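PDB 7EHP: chitin oligosaccahride binding protein NagB1 from Paenibacillus sp. FPU-7, which binds chitin oligosaccharides such as N,N'-diacetylchitobiose as a solute-binding protein, probably delivering them for uptake into the bacterium. Local coordinates for residues A[46-51]-A[66-71]. Sequence-based numbering, arbitrary orientation.
Sequences VNRFEK and DLFGGT. With NAG (2-acetamido-2-deoxy-beta-D-glucopyranose), chain C; NAG (2-acetamido-2-deoxy-beta-D-glucopyranose), chain B.
The guanidinium of Arg-48 lies flat on the ring of Phe-68, a cation-pi stack beside a bound sugar. With CG anti to the backbone N (chi1 -173°) and the chain extended beyond it, the Arg-48 side chain runs from helix 44-58 across the ring of Phe-68, at the end of strand 64-68. Arg-48 CB lies 4.0 Å above the Phe-49 ring plane, toward its rim. Arg-48 CG passes 4.0 Å from Phe-68 CD1; Arg-48 CD comes 3.4 Å from the same atom and also touches acetamido O7 of the chain C sugar. NE sits over Phe-68 CG while salt-bridged to Asp-72, and Arg-48 CZ stands 3.7 Å from the Phe-68 centroid, the planes tilted by 12°. This is the cleft of a periplasmic-binding-protein-type fold, where helix and strand end jointly meet the glycan. At the guanidinium edge, Arg-48 NH1 approaches O3 of the chain C sugar to 2.8 Å and gives its O7 a weak hydrogen bond; NH2 pairs with Asp-354 and, through a water, with Gly-69 O. An alanine replacing Phe-68 would probably open a gap between Arg-48 and both sugars, leaving salt bridges to hold the guanidinium. Farther from the sugars, Asn-47 ND2 makes a weak hydrogen bond to Asp-66 O (3.4 Å), and a water links ND2 to Asp-66 OD1; Arg-6 and Asn-284 hold Asn-47 OD1 and Asp-66 OD1 respectively.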
loop_
_atom_site.group_PDB
_atom_site.type_symbol
_atom_site.label_atom_id
_atom_site.label_comp_id
_atom_site.label_asym_id
_atom_site.label_seq_id
_atom_site.Cartn_x
_atom_site.Cartn_y
_atom_site.Cartn_z
ATOM N N VAL A 46 -2.729 -3.050 12.697
ATOM C CA VAL A 46 -3.445 -2.838 13.947
ATOM C C VAL A 46 -4.189 -1.505 13.904
ATOM O O VAL A 46 -5.379 -1.430 14.231
ATOM C CB VAL A 46 -2.481 -2.909 15.144
ATOM C CG1 VAL A 46 -3.207 -2.471 16.421
ATOM C CG2 VAL A 46 -1.875 -4.304 15.277
ATOM N N ASN A 47 -3.502 -0.438 13.488
ATOM C CA ASN A 47 -4.152 0.864 13.387
ATOM C C ASN A 47 -5.351 0.811 12.455
ATOM O O ASN A 47 -6.467 1.212 12.821
ATOM C CB ASN A 47 -3.158 1.905 12.878
ATOM C CG ASN A 47 -3.759 3.297 12.859
ATOM O OD1 ASN A 47 -4.273 3.747 13.867
ATOM N ND2 ASN A 47 -3.726 3.967 11.703
ATOM N N ARG A 48 -5.135 0.313 11.234
ATOM C CA ARG A 48 -6.125 0.482 10.179
ATOM C C ARG A 48 -7.324 -0.434 10.376
ATOM O O ARG A 48 -8.469 -0.019 10.163
ATOM C CB ARG A 48 -5.491 0.224 8.814
ATOM C CG ARG A 48 -6.443 0.549 7.677
ATOM C CD ARG A 48 -5.883 0.145 6.343
ATOM N NE ARG A 48 -6.808 0.464 5.259
ATOM C CZ ARG A 48 -6.640 0.069 4.001
ATOM N NH1 ARG A 48 -5.577 -0.666 3.673
ATOM N NH2 ARG A 48 -7.523 0.416 3.069
ATOM N N PHE A 49 -7.088 -1.675 10.795
ATOM C CA PHE A 49 -8.122 -2.694 10.777
ATOM C C PHE A 49 -8.746 -2.972 12.139
ATOM O O PHE A 49 -9.757 -3.679 12.190
ATOM C CB PHE A 49 -7.561 -4.011 10.192
ATOM C CG PHE A 49 -6.975 -3.858 8.819
ATOM C CD1 PHE A 49 -7.609 -3.080 7.863
ATOM C CD2 PHE A 49 -5.797 -4.493 8.480
ATOM C CE1 PHE A 49 -7.089 -2.939 6.605
ATOM C CE2 PHE A 49 -5.262 -4.354 7.231
ATOM C CZ PHE A 49 -5.907 -3.565 6.283
ATOM N N GLU A 50 -8.183 -2.449 13.237
ATOM C CA GLU A 50 -8.771 -2.668 14.558
ATOM C C GLU A 50 -8.857 -1.397 15.405
ATOM O O GLU A 50 -9.956 -0.997 15.801
ATOM C CB GLU A 50 -7.994 -3.729 15.333
ATOM C CG GLU A 50 -8.215 -5.166 14.798
ATOM C CD GLU A 50 -9.543 -5.803 15.270
ATOM O OE1 GLU A 50 -10.387 -6.159 14.409
ATOM O OE2 GLU A 50 -9.737 -5.964 16.498
ATOM N N LYS A 51 -7.714 -0.761 15.691
ATOM C CA LYS A 51 -7.678 0.341 16.653
ATOM C C LYS A 51 -8.514 1.520 16.184
ATOM O O LYS A 51 -9.422 1.969 16.890
ATOM C CB LYS A 51 -6.235 0.776 16.899
ATOM C CG LYS A 51 -6.076 1.770 18.050
ATOM C CD LYS A 51 -4.694 1.634 18.693
ATOM C CE LYS A 51 -4.565 2.453 19.982
ATOM N NZ LYS A 51 -5.383 1.898 21.104
ATOM N N ASP A 66 -3.174 8.501 10.733
ATOM C CA ASP A 66 -2.950 7.757 9.500
ATOM C C ASP A 66 -4.281 7.201 8.999
ATOM O O ASP A 66 -4.955 6.448 9.710
ATOM C CB ASP A 66 -1.944 6.641 9.770
ATOM C CG ASP A 66 -1.500 5.943 8.515
ATOM O OD1 ASP A 66 -2.357 5.378 7.801
ATOM O OD2 ASP A 66 -0.283 5.972 8.236
ATOM N N LEU A 67 -4.664 7.579 7.776
ATOM C CA LEU A 67 -5.986 7.276 7.246
ATOM C C LEU A 67 -5.864 6.784 5.811
ATOM O O LEU A 67 -4.999 7.259 5.078
ATOM C CB LEU A 67 -6.884 8.530 7.304
ATOM C CG LEU A 67 -8.245 8.459 6.617
ATOM C CD1 LEU A 67 -9.176 7.601 7.452
ATOM C CD2 LEU A 67 -8.813 9.880 6.382
ATOM N N PHE A 68 -6.724 5.835 5.409
ATOM C CA PHE A 68 -6.780 5.351 4.028
ATOM C C PHE A 68 -8.021 5.880 3.319
ATOM O O PHE A 68 -9.101 5.970 3.908
ATOM C CB PHE A 68 -6.765 3.805 3.958
ATOM C CG PHE A 68 -5.386 3.245 4.020
ATOM C CD1 PHE A 68 -4.717 3.174 5.232
ATOM C CD2 PHE A 68 -4.722 2.866 2.871
ATOM C CE1 PHE A 68 -3.415 2.682 5.314
ATOM C CE2 PHE A 68 -3.418 2.375 2.946
ATOM C CZ PHE A 68 -2.764 2.298 4.174
ATOM N N GLY A 69 -7.856 6.246 2.054
ATOM C CA GLY A 69 -8.976 6.649 1.244
ATOM C C GLY A 69 -9.834 5.467 0.818
ATOM O O GLY A 69 -9.621 4.310 1.193
ATOM N N GLY A 70 -10.845 5.787 0.021
ATOM C CA GLY A 70 -11.796 4.768 -0.397
ATOM C C GLY A 70 -12.703 4.379 0.753
ATOM O O GLY A 70 -13.213 5.230 1.494
ATOM N N THR A 71 -12.856 3.063 0.920
ATOM C CA THR A 71 -13.810 2.470 1.856
ATOM C C THR A 71 -13.709 3.042 3.261
ATOM O O THR A 71 -14.729 3.346 3.893
ATOM C CB THR A 71 -13.592 0.951 1.890
ATOM O OG1 THR A 71 -14.005 0.402 0.640
ATOM C CG2 THR A 71 -14.379 0.315 3.008
HETATM C C1 NAG C . -0.514 -0.511 2.587
HETATM C C2 NAG C . -1.770 -1.170 3.148
HETATM C C3 NAG C . -2.483 -1.954 2.057
HETATM C C4 NAG C . -2.777 -1.044 0.876
HETATM C C5 NAG C . -1.493 -0.373 0.391
HETATM C C6 NAG C . -1.720 0.625 -0.723
HETATM C C7 NAG C . -2.058 -1.839 5.495
HETATM C C8 NAG C . -1.662 -2.801 6.558
HETATM N N2 NAG C . -1.479 -2.015 4.298
HETATM O O3 NAG C . -3.696 -2.476 2.575
HETATM O O4 NAG C . -3.336 -1.787 -0.200
HETATM O O5 NAG C . -0.862 0.333 1.468
HETATM O O6 NAG C . -2.711 1.587 -0.384
HETATM O O7 NAG C . -2.881 -0.941 5.702
HETATM C C1 NAG B . 3.003 2.807 4.593
HETATM C C2 NAG B . 2.269 3.197 3.312
HETATM C C3 NAG B . 1.015 2.339 3.143
HETATM C C4 NAG B . 1.310 0.850 3.349
HETATM C C5 NAG B . 2.199 0.627 4.581
HETATM C C6 NAG B . 2.659 -0.800 4.796
HETATM C C7 NAG B . 2.749 5.580 2.900
HETATM C C8 NAG B . 2.191 6.972 2.930
HETATM N N2 NAG B . 1.919 4.611 3.304
HETATM O O1 NAG B . 4.113 3.618 4.762
HETATM O O3 NAG B . 0.457 2.591 1.855
HETATM O O4 NAG B . 0.073 0.217 3.662
HETATM O O5 NAG B . 3.373 1.448 4.523
HETATM O O6 NAG B . 3.198 -0.949 6.107
HETATM O O7 NAG B . 3.902 5.347 2.539
HETATM O O HOH W 1 -3.227 2.927 9.046
HETATM O O HOH W 2 -10.149 1.840 2.604
#